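Local coordinates for putative type I restriction enzyme R protein (Bacteroides fragilis NCTC 9343, PDB 3EVY), which is probably the R subunit of a type I restriction enzyme, needed for DNA cleavage coupled to ATP hydrolysis, and is represented here by part of its C-terminal region, at residues K46-L57 against F81-S92. Numbering follows the deposited sequence.
Sequences KRRFVILFRAML and FADYQSKYLDMS
Y88, M91 and F53 interlock where helix 43-63 packs against helix 78-91 in this all-helical piece of the HsdR C-terminal region. The two segments cross at -123° with their axes 10.1 Å apart, and the packing is knobs-into-holes: Y88 enters a hole formed by F49, V50, F53 and L57, while F53 fits among F81, Y84, Q85 and Y88. An aromatic ring suits both places because it offers two wide apolar faces to neighbours on the other helix. With CG of Y88 anti to its backbone N (chi1 162°), the ring is laid across 46-57, its OH end toward R54; F53 CD2 sits over one face, 3.4 Å from Y88 CG, and V50 CG1 meets Y88 CE1. The phenol lets this ring reach past the apolar layer, its OH lying beside the aliphatic part of R54. S92 OG lies over the centre of the opposite face of Y88 and also donates a hydrogen bond to Y88 O at 2.9 Å. The F53 ring extends the cluster toward F81, making an offset stack with centroids 4.9 Å apart and planes at 30°. R60 makes a cation-pi contact with F81, and F20 of helix 12-30 closes in, so the cluster joins a third helix. At the other end, M91, long and flexible, sits among K46, R47, F49 and V50 and bends to set its sulfur obliquely beside the F49 ring in a Met-aromatic contact, SD lying 3.9 Å from F49 CD2. F49 also meets F31 edge-to-face. Beyond the sulfur, M91 CE presses tightly against K46 CB and CG, 3.5 Å from CB. The guanidinium of R47 folds back toward the same helix end, where its NH2 makes a weak, bent hydrogen bond of 3.3 Å to M91 O.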
loop_
_atom_site.group_PDB
_atom_site.type_symbol
_atom_site.label_atom_id
_atom_site.label_comp_id
_atom_site.label_asym_id
_atom_site.label_seq_id
_atom_site.Cartn_x
_atom_site.Cartn_y
_atom_site.Cartn_z
ATOM N N LYS A 46 -7.679 8.140 -10.505
ATOM C CA LYS A 46 -7.999 6.721 -10.290
ATOM C C LYS A 46 -6.886 5.831 -10.785
ATOM O O LYS A 46 -6.518 4.908 -10.099
ATOM C CB LYS A 46 -9.318 6.298 -10.905
ATOM C CG LYS A 46 -10.435 7.117 -10.415
ATOM C CD LYS A 46 -11.561 7.033 -11.393
ATOM C CE LYS A 46 -12.582 6.059 -10.902
ATOM N NZ LYS A 46 -13.900 6.726 -10.676
ATOM N N ARG A 47 -6.304 6.139 -11.943
ATOM C CA ARG A 47 -5.161 5.342 -12.395
ATOM C C ARG A 47 -3.948 5.442 -11.462
ATOM O O ARG A 47 -3.259 4.438 -11.240
ATOM C CB ARG A 47 -4.746 5.659 -13.814
ATOM C CG ARG A 47 -5.906 5.595 -14.801
ATOM C CD ARG A 47 -6.618 4.249 -14.745
ATOM N NE ARG A 47 -7.728 4.218 -13.771
ATOM C CZ ARG A 47 -8.576 3.189 -13.621
ATOM N NH1 ARG A 47 -8.439 2.088 -14.364
ATOM N NH2 ARG A 47 -9.552 3.250 -12.732
ATOM N N ARG A 48 -3.699 6.646 -10.951
ATOM C CA ARG A 48 -2.571 6.884 -10.053
ATOM C C ARG A 48 -2.722 5.984 -8.805
ATOM O O ARG A 48 -1.750 5.372 -8.344
ATOM C CB ARG A 48 -2.523 8.362 -9.670
ATOM C CG ARG A 48 -1.606 8.769 -8.504
ATOM C CD ARG A 48 -1.254 10.242 -8.748
ATOM N NE ARG A 48 -1.551 10.584 -10.167
ATOM C CZ ARG A 48 -1.427 11.802 -10.696
ATOM N NH1 ARG A 48 -1.009 12.799 -9.902
ATOM N NH2 ARG A 48 -1.710 12.030 -12.001
ATOM N N PHE A 49 -3.946 5.920 -8.282
ATOM C CA PHE A 49 -4.193 5.170 -7.096
ATOM C C PHE A 49 -3.983 3.682 -7.361
ATOM O O PHE A 49 -3.212 3.032 -6.640
ATOM C CB PHE A 49 -5.617 5.365 -6.591
ATOM C CG PHE A 49 -6.046 4.271 -5.683
ATOM C CD1 PHE A 49 -5.572 4.233 -4.360
ATOM C CD2 PHE A 49 -6.878 3.256 -6.129
ATOM C CE1 PHE A 49 -5.932 3.202 -3.520
ATOM C CE2 PHE A 49 -7.248 2.279 -5.297
ATOM C CZ PHE A 49 -6.779 2.228 -3.981
ATOM N N VAL A 50 -4.653 3.152 -8.382
ATOM C CA VAL A 50 -4.424 1.768 -8.815
ATOM C C VAL A 50 -2.930 1.396 -8.978
ATOM O O VAL A 50 -2.475 0.388 -8.462
ATOM C CB VAL A 50 -5.206 1.510 -10.123
ATOM C CG1 VAL A 50 -4.852 0.135 -10.731
ATOM C CG2 VAL A 50 -6.642 1.596 -9.830
ATOM N N ILE A 51 -2.154 2.246 -9.666
ATOM C CA ILE A 51 -0.744 1.964 -9.917
ATOM C C ILE A 51 0.069 2.002 -8.631
ATOM O O ILE A 51 0.869 1.109 -8.362
ATOM C CB ILE A 51 -0.232 2.951 -10.990
ATOM C CG1 ILE A 51 -0.836 2.525 -12.339
ATOM C CG2 ILE A 51 1.276 2.967 -11.049
ATOM C CD1 ILE A 51 -0.862 3.637 -13.461
ATOM N N LEU A 52 -0.193 2.993 -7.780
ATOM C CA LEU A 52 0.479 3.066 -6.525
ATOM C C LEU A 52 0.097 1.904 -5.647
ATOM O O LEU A 52 0.928 1.352 -4.929
ATOM C CB LEU A 52 0.195 4.394 -5.755
ATOM C CG LEU A 52 0.884 5.687 -6.249
ATOM C CD1 LEU A 52 0.793 6.841 -5.226
ATOM C CD2 LEU A 52 2.348 5.435 -6.592
ATOM N N PHE A 53 -1.187 1.602 -5.606
ATOM C CA PHE A 53 -1.566 0.596 -4.682
ATOM C C PHE A 53 -1.036 -0.764 -5.173
ATOM O O PHE A 53 -0.671 -1.625 -4.372
ATOM C CB PHE A 53 -3.060 0.529 -4.504
ATOM C CG PHE A 53 -3.453 -0.435 -3.396
ATOM C CD1 PHE A 53 -3.425 -0.013 -2.058
ATOM C CD2 PHE A 53 -3.788 -1.750 -3.692
ATOM C CE1 PHE A 53 -3.778 -0.905 -1.029
ATOM C CE2 PHE A 53 -4.119 -2.665 -2.632
ATOM C CZ PHE A 53 -4.109 -2.191 -1.333
ATOM N N ARG A 54 -1.071 -1.011 -6.478
ATOM C CA ARG A 54 -0.466 -2.301 -6.997
ATOM C C ARG A 54 0.964 -2.517 -6.558
ATOM O O ARG A 54 1.349 -3.601 -6.134
ATOM C CB ARG A 54 -0.510 -2.416 -8.531
ATOM C CG ARG A 54 -0.016 -3.820 -9.029
ATOM C CD ARG A 54 -0.222 -3.976 -10.514
ATOM N NE ARG A 54 0.318 -5.277 -10.898
ATOM C CZ ARG A 54 0.524 -5.669 -12.152
ATOM N NH1 ARG A 54 0.210 -4.873 -13.173
ATOM N NH2 ARG A 54 1.019 -6.881 -12.367
ATOM N N ALA A 55 1.778 -1.490 -6.617
ATOM C CA ALA A 55 3.178 -1.582 -6.189
ATOM C C ALA A 55 3.349 -1.813 -4.698
ATOM O O ALA A 55 4.261 -2.511 -4.265
ATOM C CB ALA A 55 3.998 -0.227 -6.592
ATOM N N MET A 56 2.559 -1.117 -3.888
ATOM C CA MET A 56 2.549 -1.402 -2.409
ATOM C C MET A 56 2.078 -2.797 -2.161
ATOM O O MET A 56 2.648 -3.528 -1.331
ATOM C CB MET A 56 1.534 -0.425 -1.686
ATOM C CG MET A 56 2.099 0.991 -1.296
ATOM S SD MET A 56 1.114 1.626 0.106
ATOM C CE MET A 56 -0.509 1.286 -0.421
ATOM N N LEU A 57 1.005 -3.210 -2.850
ATOM C CA LEU A 57 0.437 -4.536 -2.608
ATOM C C LEU A 57 1.545 -5.657 -2.914
ATOM O O LEU A 57 1.707 -6.627 -2.167
ATOM C CB LEU A 57 -0.848 -4.781 -3.448
ATOM C CG LEU A 57 -1.252 -6.287 -3.480
ATOM C CD1 LEU A 57 -1.640 -6.853 -2.016
ATOM C CD2 LEU A 57 -2.434 -6.549 -4.458
ATOM N N PHE A 81 -5.225 -1.688 5.388
ATOM C CA PHE A 81 -4.605 -1.943 4.062
ATOM C C PHE A 81 -5.609 -2.723 3.221
ATOM O O PHE A 81 -5.782 -2.420 2.065
ATOM C CB PHE A 81 -3.336 -2.796 4.234
ATOM C CG PHE A 81 -2.497 -2.863 2.992
ATOM C CD1 PHE A 81 -1.586 -1.811 2.698
ATOM C CD2 PHE A 81 -2.645 -3.911 2.081
ATOM C CE1 PHE A 81 -0.844 -1.824 1.548
ATOM C CE2 PHE A 81 -1.854 -3.937 0.912
ATOM C CZ PHE A 81 -0.957 -2.899 0.655
ATOM N N ALA A 82 -6.232 -3.750 3.838
ATOM C CA ALA A 82 -7.338 -4.514 3.181
ATOM C C ALA A 82 -8.502 -3.655 2.706
ATOM O O ALA A 82 -9.098 -3.913 1.660
ATOM C CB ALA A 82 -7.848 -5.597 4.103
ATOM N N ASP A 83 -8.861 -2.644 3.494
ATOM C CA ASP A 83 -9.885 -1.682 3.093
ATOM C C ASP A 83 -9.481 -0.868 1.863
ATOM O O ASP A 83 -10.272 -0.656 0.969
ATOM C CB ASP A 83 -10.255 -0.795 4.291
ATOM C CG ASP A 83 -10.960 -1.586 5.417
ATOM O OD1 ASP A 83 -11.543 -2.654 5.144
ATOM O OD2 ASP A 83 -10.887 -1.162 6.577
ATOM N N TYR A 84 -8.227 -0.425 1.775
ATOM C CA TYR A 84 -7.779 0.172 0.520
ATOM C C TYR A 84 -7.831 -0.872 -0.612
ATOM O O TYR A 84 -8.133 -0.555 -1.762
ATOM C CB TYR A 84 -6.348 0.690 0.654
ATOM C CG TYR A 84 -6.204 2.018 1.396
ATOM C CD1 TYR A 84 -6.557 3.239 0.776
ATOM C CD2 TYR A 84 -5.683 2.058 2.709
ATOM C CE1 TYR A 84 -6.374 4.444 1.427
ATOM C CE2 TYR A 84 -5.531 3.275 3.380
ATOM C CZ TYR A 84 -5.864 4.451 2.740
ATOM O OH TYR A 84 -5.691 5.672 3.388
ATOM N N GLN A 85 -7.537 -2.116 -0.265
ATOM C CA GLN A 85 -7.453 -3.161 -1.278
ATOM C C GLN A 85 -8.859 -3.422 -1.855
ATOM O O GLN A 85 -9.021 -3.604 -3.062
ATOM C CB GLN A 85 -6.868 -4.390 -0.656
ATOM C CG GLN A 85 -6.445 -5.462 -1.633
ATOM C CD GLN A 85 -6.046 -6.737 -0.911
ATOM O OE1 GLN A 85 -6.887 -7.441 -0.357
ATOM N NE2 GLN A 85 -4.787 -7.022 -0.898
ATOM N N SER A 86 -9.899 -3.369 -1.024
ATOM C CA SER A 86 -11.272 -3.526 -1.602
ATOM C C SER A 86 -11.531 -2.492 -2.692
ATOM O O SER A 86 -12.094 -2.827 -3.757
ATOM C CB SER A 86 -12.371 -3.428 -0.540
ATOM O OG SER A 86 -12.070 -4.362 0.487
ATOM N N LYS A 87 -11.114 -1.248 -2.446
ATOM C CA LYS A 87 -11.305 -0.174 -3.454
ATOM C C LYS A 87 -10.532 -0.486 -4.706
ATOM O O LYS A 87 -10.977 -0.192 -5.843
ATOM C CB LYS A 87 -10.818 1.201 -2.945
ATOM C CG LYS A 87 -11.504 1.709 -1.726
ATOM C CD LYS A 87 -12.947 2.130 -2.044
ATOM C CE LYS A 87 -13.439 3.347 -1.204
ATOM N NZ LYS A 87 -14.978 3.401 -1.245
ATOM N N TYR A 88 -9.325 -0.994 -4.508
ATOM C CA TYR A 88 -8.440 -1.289 -5.611
ATOM C C TYR A 88 -9.066 -2.421 -6.460
ATOM O O TYR A 88 -9.153 -2.291 -7.682
ATOM C CB TYR A 88 -7.076 -1.677 -5.055
ATOM C CG TYR A 88 -6.162 -2.412 -6.031
ATOM C CD1 TYR A 88 -5.414 -1.715 -6.989
ATOM C CD2 TYR A 88 -5.999 -3.787 -5.946
ATOM C CE1 TYR A 88 -4.561 -2.384 -7.894
ATOM C CE2 TYR A 88 -5.117 -4.478 -6.801
ATOM C CZ TYR A 88 -4.413 -3.773 -7.795
ATOM O OH TYR A 88 -3.547 -4.482 -8.653
ATOM N N LEU A 89 -9.561 -3.476 -5.811
ATOM C CA LEU A 89 -10.242 -4.570 -6.532
ATOM C C LEU A 89 -11.485 -4.133 -7.353
ATOM O O LEU A 89 -11.704 -4.629 -8.474
ATOM C CB LEU A 89 -10.578 -5.725 -5.594
ATOM C CG LEU A 89 -9.392 -6.510 -5.033
ATOM C CD1 LEU A 89 -9.772 -7.308 -3.834
ATOM C CD2 LEU A 89 -8.800 -7.405 -6.118
ATOM N N ASP A 90 -12.276 -3.201 -6.831
ATOM C CA ASP A 90 -13.403 -2.641 -7.591
ATOM C C ASP A 90 -12.925 -1.743 -8.715
ATOM O O ASP A 90 -13.598 -1.560 -9.713
ATOM C CB ASP A 90 -14.301 -1.784 -6.701
ATOM C CG ASP A 90 -14.891 -2.557 -5.559
ATOM O OD1 ASP A 90 -14.683 -3.782 -5.511
ATOM O OD2 ASP A 90 -15.544 -1.939 -4.685
ATOM N N MET A 91 -11.768 -1.148 -8.530
ATOM C CA MET A 91 -11.328 -0.066 -9.382
ATOM C C MET A 91 -10.479 -0.548 -10.546
ATOM O O MET A 91 -10.212 0.213 -11.499
ATOM C CB MET A 91 -10.473 0.874 -8.552
ATOM C CG MET A 91 -10.572 2.304 -8.893
ATOM S SD MET A 91 -10.598 3.122 -7.319
ATOM C CE MET A 91 -10.074 4.710 -7.909
ATOM N N SER A 92 -9.996 -1.774 -10.454
ATOM C CA SER A 92 -9.113 -2.266 -11.491
ATOM C C SER A 92 -9.765 -3.404 -12.288
ATOM O O SER A 92 -9.683 -3.417 -13.528
ATOM C CB SER A 92 -7.737 -2.663 -10.919
ATOM O OG SER A 92 -7.866 -3.660 -9.922
#